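Long-range contacts in chitinase (Chromobacterium violaceum, PDB 4TXG), which is a family 18 glycoside hydrolase that probably binds chitin and hydrolyses its glycosidic bonds: residues Tyr464-Ser472 / Glu493-Ile501; Ala525-Ala533 / Gln550-Asn558. All coordinates share one frame; numbering follows the deposited sequence.

How the contacts relate
Both contacts belong to the alpha+beta insertion that interrupts the family 18 barrel between strand 457-462 and helix 582-594, and both reach one four-stranded antiparallel sheet from its two outermost strands, 466-468 and 556-560. Each is partly buried. Contact 1 joins its segments through backbone hydrogen bonds and a partly exposed cluster of charged and amide side chains. Contact 2 sets helix 522-530 against the loop that runs into the other edge strand through a leucine-tyrosine core, with a water and a cesium ion bridging backbone atoms at its margin. The two meet directly: Thr465 packs on Ala525, and Ile501 reaches Gln550, Ala533 and Tyr555.

Contact 1: residues Tyr464-Ser472 / Glu493-Ile501; sequences YTRGWKNVS and ECGDGAVGI. With CS (cesium ion), chain M.
Lys469 lays its aliphatic chain over the carbonyl of Gly497 and the methyls of Val499, its CE lying 3.5 Å from Gly497 O and 4.0 Å from Val499 CG1. The chain runs extended as far as CE and then bends (chi4 81°), which turns the ammonium group back to the carboxylate of Asp496. There NZ forms a salt bridge of 3.1 Å with Asp496 OD1, arriving on the syn side but 31° out of the carboxylate plane; a second bond from NZ to OD2 is weak. Asn470 grips the same carboxylate, its ND2 giving a 2.8 Å hydrogen bond to Asp496 OD2 from above the carboxylate plane. Two consecutive residues thus hold both oxygens and limit the rotation of the acid.

Beneath this cluster the backbones are joined by a single beta bridge, Trp468 with Gly497. Lys469 N donates to Asp496 O at 2.8 Å and Ala498 N to Gly467 O at 3.1 Å. The touching parts run 99° apart, a crossing that does not prolong the pairing. The Trp468 indole turns an edge to Gly495 CA, and its NE1 is hydrogen-bonded to Asn404 O.

At the far end of segment 464-472, Tyr464 OH binds a cesium ion at 3.1 Å together with Asp398. Strand 466-468 is an outermost strand of the insertion's antiparallel sheet: Trp468 pairs with Phe576 of strand 575-578, residues 495-499 cross its other edge, and Ile501 carries the crossing loop on to Leu528 of helix 522-530.

Contact 2: residues Ala525-Ala533 / Gln550-Asn558; sequences AKNLEKGLA and QLTGSYQRN. With CS (cesium ion), chain C.
Leu528 sits over one face of the Tyr555 ring within the Schellman motif that ends helix 522-530, a compact example of a helix end fitted to the loop leading into edge strand 556-560 of the family 18 insertion. Its CB lies 4.0 Å from the ring centroid, only 13° off the normal, and its methyls spread over the ring's outer part, CD1 beside CE2 and CD2 beside CE1. Leu551 fills the neighbouring hollow. Its CD2 lies in plane at the edge of the Tyr555 ring, and its CD1 pushes into the turn past Gly531, 3.5 Å from Leu532 O. Tyr555 OH reaches beyond the pair to Asp502.

On the solvent-facing flank, Glu529 holds CG anti to its N (chi1 -177°) and extends across the arginine stem, with OE2 3.4 Å from Arg557 CD. Its OE1 is held through the syn lone pair by Lys526 NZ at 2.9 Å. Asp581 forms salt bridges with both Lys526 and Arg557, which would offset their like charges.

At the margin of the contact a cesium ion joins Glu529 O and Tyr555 O. Alongside it, one water donates to Leu528 O at 2.8 Å and accepts from Tyr555 N at 2.9 Å.

Contact 1: residues Tyr464-Ser472 / Glu493-Ile501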
loop_
_atom_site.group_PDB
_atom_site.type_symbol
_atom_site.label_atom_id
_atom_site.label_comp_id
_atom_site.label_asym_id
_atom_site.label_seq_id
_atom_site.Cartn_x
_atom_site.Cartn_y
_atom_site.Cartn_z
ATOM N N TYR A 464 7.984 -13.284 -2.955
ATOM C CA TYR A 464 8.180 -13.775 -4.313
ATOM C C TYR A 464 9.359 -13.018 -4.916
ATOM O O TYR A 464 9.802 -12.015 -4.370
ATOM C CB TYR A 464 6.927 -13.569 -5.170
ATOM C CG TYR A 464 6.600 -12.100 -5.327
ATOM C CD1 TYR A 464 5.807 -11.450 -4.389
ATOM C CD2 TYR A 464 7.130 -11.346 -6.376
ATOM C CE1 TYR A 464 5.526 -10.109 -4.502
ATOM C CE2 TYR A 464 6.851 -9.991 -6.493
ATOM C CZ TYR A 464 6.054 -9.380 -5.548
ATOM O OH TYR A 464 5.767 -8.034 -5.645
ATOM N N THR A 465 9.843 -13.500 -6.050
ATOM C CA THR A 465 10.952 -12.867 -6.752
ATOM C C THR A 465 10.504 -12.142 -8.014
ATOM O O THR A 465 9.414 -12.395 -8.542
ATOM C CB THR A 465 12.006 -13.910 -7.185
ATOM O OG1 THR A 465 11.435 -14.743 -8.202
ATOM C CG2 THR A 465 12.424 -14.775 -6.008
ATOM N N ARG A 466 11.358 -11.239 -8.483
ATOM C CA ARG A 466 11.331 -10.769 -9.869
ATOM C C ARG A 466 12.744 -10.972 -10.390
ATOM O O ARG A 466 13.694 -11.016 -9.608
ATOM C CB ARG A 466 10.931 -9.298 -9.989
ATOM C CG ARG A 466 9.566 -8.928 -9.434
ATOM C CD ARG A 466 8.415 -9.575 -10.181
ATOM N NE ARG A 466 7.182 -8.837 -9.919
ATOM C CZ ARG A 466 5.974 -9.261 -10.263
ATOM N NH1 ARG A 466 5.832 -10.428 -10.882
ATOM N NH2 ARG A 466 4.912 -8.516 -9.986
ATOM N N GLY A 467 12.907 -11.095 -11.697
ATOM C CA GLY A 467 14.238 -11.376 -12.198
ATOM C C GLY A 467 14.421 -11.147 -13.684
ATOM O O GLY A 467 13.451 -11.145 -14.447
ATOM N N TRP A 468 15.684 -10.973 -14.067
ATOM C CA TRP A 468 16.118 -10.711 -15.440
ATOM C C TRP A 468 17.140 -11.758 -15.885
ATOM O O TRP A 468 17.843 -12.328 -15.053
ATOM C CB TRP A 468 16.786 -9.339 -15.566
ATOM C CG TRP A 468 15.993 -8.113 -15.207
ATOM C CD1 TRP A 468 15.467 -7.202 -16.080
ATOM C CD2 TRP A 468 15.698 -7.620 -13.888
ATOM N NE1 TRP A 468 14.845 -6.183 -15.389
ATOM C CE2 TRP A 468 14.970 -6.419 -14.042
ATOM C CE3 TRP A 468 15.964 -8.084 -12.591
ATOM C CZ2 TRP A 468 14.508 -5.675 -12.958
ATOM C CZ3 TRP A 468 15.501 -7.346 -11.509
ATOM C CH2 TRP A 468 14.771 -6.157 -11.700
ATOM N N LYS A 469 17.244 -11.974 -17.196
ATOM C CA LYS A 469 18.329 -12.774 -17.759
ATOM C C LYS A 469 19.149 -11.876 -18.667
ATOM O O LYS A 469 18.734 -10.751 -18.956
ATOM C CB LYS A 469 17.794 -13.993 -18.522
ATOM C CG LYS A 469 16.931 -13.685 -19.742
ATOM C CD LYS A 469 16.468 -14.994 -20.389
ATOM C CE LYS A 469 15.377 -14.782 -21.434
ATOM N NZ LYS A 469 15.943 -14.354 -22.739
ATOM N N ASN A 470 20.309 -12.372 -19.097
ATOM C CA ASN A 470 21.192 -11.630 -19.989
ATOM C C ASN A 470 21.498 -10.239 -19.450
ATOM O O ASN A 470 21.428 -9.241 -20.183
ATOM C CB ASN A 470 20.580 -11.538 -21.385
ATOM C CG ASN A 470 20.329 -12.895 -21.983
ATOM O OD1 ASN A 470 21.131 -13.809 -21.807
ATOM N ND2 ASN A 470 19.204 -13.048 -22.667
ATOM N N VAL A 471 21.808 -10.185 -18.155
ATOM C CA VAL A 471 22.147 -8.936 -17.475
ATOM C C VAL A 471 23.588 -8.512 -17.763
ATOM O O VAL A 471 24.510 -9.316 -17.635
ATOM C CB VAL A 471 21.981 -9.071 -15.947
ATOM C CG1 VAL A 471 22.467 -7.806 -15.235
ATOM C CG2 VAL A 471 20.529 -9.391 -15.581
ATOM N N SER A 472 23.786 -7.253 -18.144
ATOM C CA SER A 472 25.145 -6.734 -18.324
ATOM C C SER A 472 25.386 -5.538 -17.405
ATOM O O SER A 472 24.444 -4.929 -16.912
ATOM C CB SER A 472 25.397 -6.347 -19.782
ATOM O OG SER A 472 24.445 -5.407 -20.241
ATOM N N GLU A 493 8.491 -1.034 -24.365
ATOM C CA GLU A 493 9.857 -1.423 -24.048
ATOM C C GLU A 493 9.760 -2.409 -22.898
ATOM O O GLU A 493 8.744 -2.451 -22.210
ATOM C CB GLU A 493 10.717 -0.216 -23.665
ATOM C CG GLU A 493 10.370 0.374 -22.305
ATOM C CD GLU A 493 11.331 1.468 -21.870
ATOM O OE1 GLU A 493 11.707 2.309 -22.714
ATOM O OE2 GLU A 493 11.718 1.482 -20.681
ATOM N N CYS A 494 10.796 -3.206 -22.680
ATOM C CA CYS A 494 10.779 -4.116 -21.535
ATOM C C CYS A 494 12.189 -4.541 -21.177
ATOM O O CYS A 494 13.124 -4.340 -21.954
ATOM C CB CYS A 494 9.927 -5.354 -21.831
ATOM S SG CYS A 494 10.595 -6.390 -23.144
ATOM N N GLY A 495 12.343 -5.110 -19.989
ATOM C CA GLY A 495 13.575 -5.790 -19.648
ATOM C C GLY A 495 13.534 -7.208 -20.198
ATOM O O GLY A 495 12.502 -7.650 -20.699
ATOM N N ASP A 496 14.651 -7.922 -20.116
ATOM C CA ASP A 496 14.694 -9.321 -20.551
ATOM C C ASP A 496 14.368 -10.208 -19.354
ATOM O O ASP A 496 15.260 -10.585 -18.607
ATOM C CB ASP A 496 16.068 -9.664 -21.128
ATOM C CG ASP A 496 16.043 -10.854 -22.071
ATOM O OD1 ASP A 496 14.982 -11.491 -22.233
ATOM O OD2 ASP A 496 17.102 -11.157 -22.656
ATOM N N GLY A 497 13.087 -10.510 -19.161
ATOM C CA GLY A 497 12.650 -11.262 -17.992
ATOM C C GLY A 497 13.201 -12.673 -17.950
ATOM O O GLY A 497 13.339 -13.318 -18.985
ATOM N N ALA A 498 13.524 -13.154 -16.754
ATOM C CA ALA A 498 14.037 -14.513 -16.621
ATOM C C ALA A 498 12.916 -15.504 -16.914
ATOM O O ALA A 498 11.736 -15.195 -16.724
ATOM C CB ALA A 498 14.620 -14.738 -15.234
ATOM N N VAL A 499 13.284 -16.685 -17.394
ATOM C CA VAL A 499 12.302 -17.628 -17.918
ATOM C C VAL A 499 12.506 -19.039 -17.382
ATOM O O VAL A 499 13.500 -19.325 -16.720
ATOM C CB VAL A 499 12.346 -17.684 -19.476
ATOM C CG1 VAL A 499 11.946 -16.328 -20.102
ATOM C CG2 VAL A 499 13.728 -18.125 -19.965
ATOM N N GLY A 500 11.543 -19.911 -17.665
ATOM C CA GLY A 500 11.680 -21.332 -17.379
ATOM C C GLY A 500 11.799 -21.636 -15.897
ATOM O O GLY A 500 10.924 -21.271 -15.113
ATOM N N ILE A 501 12.890 -22.294 -15.514
ATOM C CA ILE A 501 13.105 -22.668 -14.113
ATOM C C ILE A 501 13.293 -21.422 -13.246
ATOM O O ILE A 501 13.158 -21.477 -12.020
ATOM C CB ILE A 501 14.326 -23.606 -13.965
ATOM C CG1 ILE A 501 14.328 -24.290 -12.590
ATOM C CG2 ILE A 501 15.625 -22.848 -14.238
ATOM C CD1 ILE A 501 15.372 -25.394 -12.447
HETATM CS CS CS M . 2.730 -8.025 -6.043
HETATM O O HOH W 1 0.144 -6.581 -4.578
HETATM O O HOH W 2 1.585 -9.392 -8.444
#

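Contact 2: residues Ala525-Ala533 / Gln550-Asn558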
loop_
_atom_site.group_PDB
_atom_site.type_symbol
_atom_site.label_atom_id
_atom_site.label_comp_id
_atom_site.label_asym_id
_atom_site.label_seq_id
_atom_site.Cartn_x
_atom_site.Cartn_y
_atom_site.Cartn_z
ATOM N N ALA A 525 13.105 -20.078 -4.910
ATOM C CA ALA A 525 14.376 -19.358 -4.865
ATOM C C ALA A 525 15.350 -19.987 -3.862
ATOM O O ALA A 525 16.559 -20.006 -4.088
ATOM C CB ALA A 525 14.140 -17.886 -4.524
ATOM N N LYS A 526 14.823 -20.498 -2.754
ATOM C CA LYS A 526 15.663 -21.170 -1.765
ATOM C C LYS A 526 16.206 -22.494 -2.313
ATOM O O LYS A 526 17.350 -22.864 -2.028
ATOM C CB LYS A 526 14.889 -21.384 -0.455
ATOM C CG LYS A 526 14.754 -20.094 0.374
ATOM C CD LYS A 526 16.106 -19.756 0.997
ATOM C CE LYS A 526 16.316 -18.268 1.238
ATOM N NZ LYS A 526 17.731 -18.000 1.700
ATOM N N ASN A 527 15.402 -23.210 -3.094
ATOM C CA ASN A 527 15.901 -24.415 -3.757
ATOM C C ASN A 527 16.973 -24.096 -4.805
ATOM O O ASN A 527 17.977 -24.799 -4.899
ATOM C CB ASN A 527 14.753 -25.200 -4.395
ATOM C CG ASN A 527 13.954 -25.988 -3.364
ATOM O OD1 ASN A 527 14.495 -26.406 -2.336
ATOM N ND2 ASN A 527 12.667 -26.197 -3.635
ATOM N N LEU A 528 16.776 -23.035 -5.582
ATOM C CA LEU A 528 17.775 -22.682 -6.594
ATOM C C LEU A 528 19.115 -22.380 -5.934
ATOM O O LEU A 528 20.169 -22.791 -6.428
ATOM C CB LEU A 528 17.313 -21.485 -7.430
ATOM C CG LEU A 528 16.138 -21.771 -8.370
ATOM C CD1 LEU A 528 15.770 -20.520 -9.155
ATOM C CD2 LEU A 528 16.470 -22.932 -9.314
ATOM N N GLU A 529 19.058 -21.668 -4.810
ATOM C CA GLU A 529 20.243 -21.343 -4.011
ATOM C C GLU A 529 20.962 -22.622 -3.571
ATOM O O GLU A 529 22.203 -22.693 -3.536
ATOM C CB GLU A 529 19.834 -20.494 -2.785
ATOM C CG GLU A 529 21.007 -20.032 -1.917
ATOM C CD GLU A 529 20.576 -19.325 -0.626
ATOM O OE1 GLU A 529 19.385 -18.957 -0.491
ATOM O OE2 GLU A 529 21.441 -19.144 0.266
ATOM N N LYS A 530 20.167 -23.640 -3.258
ATOM C CA LYS A 530 20.673 -24.928 -2.792
ATOM C C LYS A 530 21.118 -25.847 -3.922
ATOM O O LYS A 530 21.693 -26.904 -3.669
ATOM C CB LYS A 530 19.605 -25.645 -1.970
ATOM C CG LYS A 530 19.346 -25.043 -0.618
ATOM C CD LYS A 530 20.264 -25.654 0.430
ATOM C CE LYS A 530 20.159 -27.167 0.417
ATOM N NZ LYS A 530 20.708 -27.784 1.661
ATOM N N GLY A 531 20.839 -25.458 -5.159
ATOM C CA GLY A 531 21.154 -26.292 -6.308
ATOM C C GLY A 531 20.133 -27.393 -6.552
ATOM O O GLY A 531 20.465 -28.450 -7.108
ATOM N N LEU A 532 18.896 -27.146 -6.128
ATOM C CA LEU A 532 17.788 -28.087 -6.292
ATOM C C LEU A 532 16.772 -27.516 -7.277
ATOM O O LEU A 532 16.435 -26.330 -7.211
ATOM C CB LEU A 532 17.113 -28.374 -4.944
ATOM C CG LEU A 532 18.008 -28.957 -3.845
ATOM C CD1 LEU A 532 17.272 -28.967 -2.512
ATOM C CD2 LEU A 532 18.490 -30.359 -4.214
ATOM N N ALA A 533 16.278 -28.347 -8.184
ATOM C CA ALA A 533 15.389 -27.850 -9.236
ATOM C C ALA A 533 13.951 -27.721 -8.755
ATOM O O ALA A 533 13.198 -26.881 -9.252
ATOM C CB ALA A 533 15.450 -28.764 -10.454
ATOM N N GLN A 550 15.995 -26.502 -16.981
ATOM C CA GLN A 550 17.022 -27.254 -16.281
ATOM C C GLN A 550 17.901 -26.326 -15.450
ATOM O O GLN A 550 18.064 -25.150 -15.773
ATOM C CB GLN A 550 17.867 -28.044 -17.279
ATOM C CG GLN A 550 17.052 -29.017 -18.125
ATOM C CD GLN A 550 17.798 -29.487 -19.359
ATOM O OE1 GLN A 550 18.999 -29.258 -19.497
ATOM N NE2 GLN A 550 17.084 -30.139 -20.271
ATOM N N LEU A 551 18.463 -26.858 -14.372
ATOM C CA LEU A 551 19.345 -26.073 -13.531
ATOM C C LEU A 551 20.744 -26.047 -14.130
ATOM O O LEU A 551 21.430 -27.067 -14.171
ATOM C CB LEU A 551 19.366 -26.629 -12.102
ATOM C CG LEU A 551 19.427 -25.562 -11.003
ATOM C CD1 LEU A 551 18.881 -26.098 -9.701
ATOM C CD2 LEU A 551 20.860 -25.079 -10.817
ATOM N N THR A 552 21.154 -24.877 -14.612
ATOM C CA THR A 552 22.496 -24.690 -15.157
ATOM C C THR A 552 23.223 -23.571 -14.413
ATOM O O THR A 552 22.605 -22.605 -13.966
ATOM C CB THR A 552 22.454 -24.369 -16.662
ATOM O OG1 THR A 552 21.579 -23.260 -16.895
ATOM C CG2 THR A 552 21.942 -25.567 -17.443
ATOM N N GLY A 553 24.535 -23.706 -14.278
ATOM C CA GLY A 553 25.319 -22.727 -13.552
ATOM C C GLY A 553 25.071 -22.808 -12.060
ATOM O O GLY A 553 24.561 -23.811 -11.558
ATOM N N SER A 554 25.436 -21.749 -11.348
ATOM C CA SER A 554 25.276 -21.705 -9.904
ATOM C C SER A 554 24.576 -20.419 -9.477
ATOM O O SER A 554 24.949 -19.330 -9.914
ATOM C CB SER A 554 26.637 -21.823 -9.213
ATOM O OG SER A 554 26.517 -21.577 -7.822
ATOM N N TYR A 555 23.560 -20.548 -8.630
ATOM C CA TYR A 555 22.862 -19.380 -8.105
ATOM C C TYR A 555 23.506 -18.933 -6.798
ATOM O O TYR A 555 23.282 -19.538 -5.746
ATOM C CB TYR A 555 21.376 -19.684 -7.886
ATOM C CG TYR A 555 20.601 -19.989 -9.156
ATOM C CD1 TYR A 555 20.601 -21.266 -9.703
ATOM C CD2 TYR A 555 19.857 -19.001 -9.795
ATOM C CE1 TYR A 555 19.879 -21.554 -10.851
ATOM C CE2 TYR A 555 19.133 -19.276 -10.947
ATOM C CZ TYR A 555 19.150 -20.556 -11.468
ATOM O OH TYR A 555 18.439 -20.839 -12.616
ATOM N N GLN A 556 24.311 -17.878 -6.865
ATOM C CA GLN A 556 25.030 -17.397 -5.688
ATOM C C GLN A 556 24.223 -16.343 -4.942
ATOM O O GLN A 556 23.814 -15.340 -5.527
ATOM C CB GLN A 556 26.388 -16.822 -6.094
ATOM C CG GLN A 556 27.116 -16.118 -4.970
ATOM C CD GLN A 556 28.211 -15.196 -5.476
ATOM O OE1 GLN A 556 27.956 -14.285 -6.273
ATOM N NE2 GLN A 556 29.438 -15.429 -5.020
ATOM N N ARG A 557 23.995 -16.555 -3.649
ATOM C CA ARG A 557 23.280 -15.544 -2.873
ATOM C C ARG A 557 24.188 -14.367 -2.546
ATOM O O ARG A 557 25.330 -14.540 -2.113
ATOM C CB ARG A 557 22.708 -16.134 -1.582
ATOM C CG ARG A 557 21.919 -15.118 -0.745
ATOM C CD ARG A 557 21.358 -15.766 0.509
ATOM N NE ARG A 557 20.629 -14.812 1.343
ATOM C CZ ARG A 557 21.209 -13.946 2.172
ATOM N NH1 ARG A 557 22.538 -13.890 2.273
ATOM N NH2 ARG A 557 20.458 -13.131 2.897
ATOM N N ASN A 558 23.659 -13.172 -2.785
ATOM C CA ASN A 558 24.321 -11.920 -2.472
ATOM C C ASN A 558 23.469 -11.151 -1.488
ATOM O O ASN A 558 22.260 -11.343 -1.437
ATOM C CB ASN A 558 24.525 -11.082 -3.734
ATOM C CG ASN A 558 25.654 -11.588 -4.595
ATOM O OD1 ASN A 558 26.713 -10.964 -4.668
ATOM N ND2 ASN A 558 25.444 -12.727 -5.245
HETATM CS CS CS C . 24.915 -21.828 -4.643
HETATM O O HOH W 3 22.836 -23.049 -7.317
#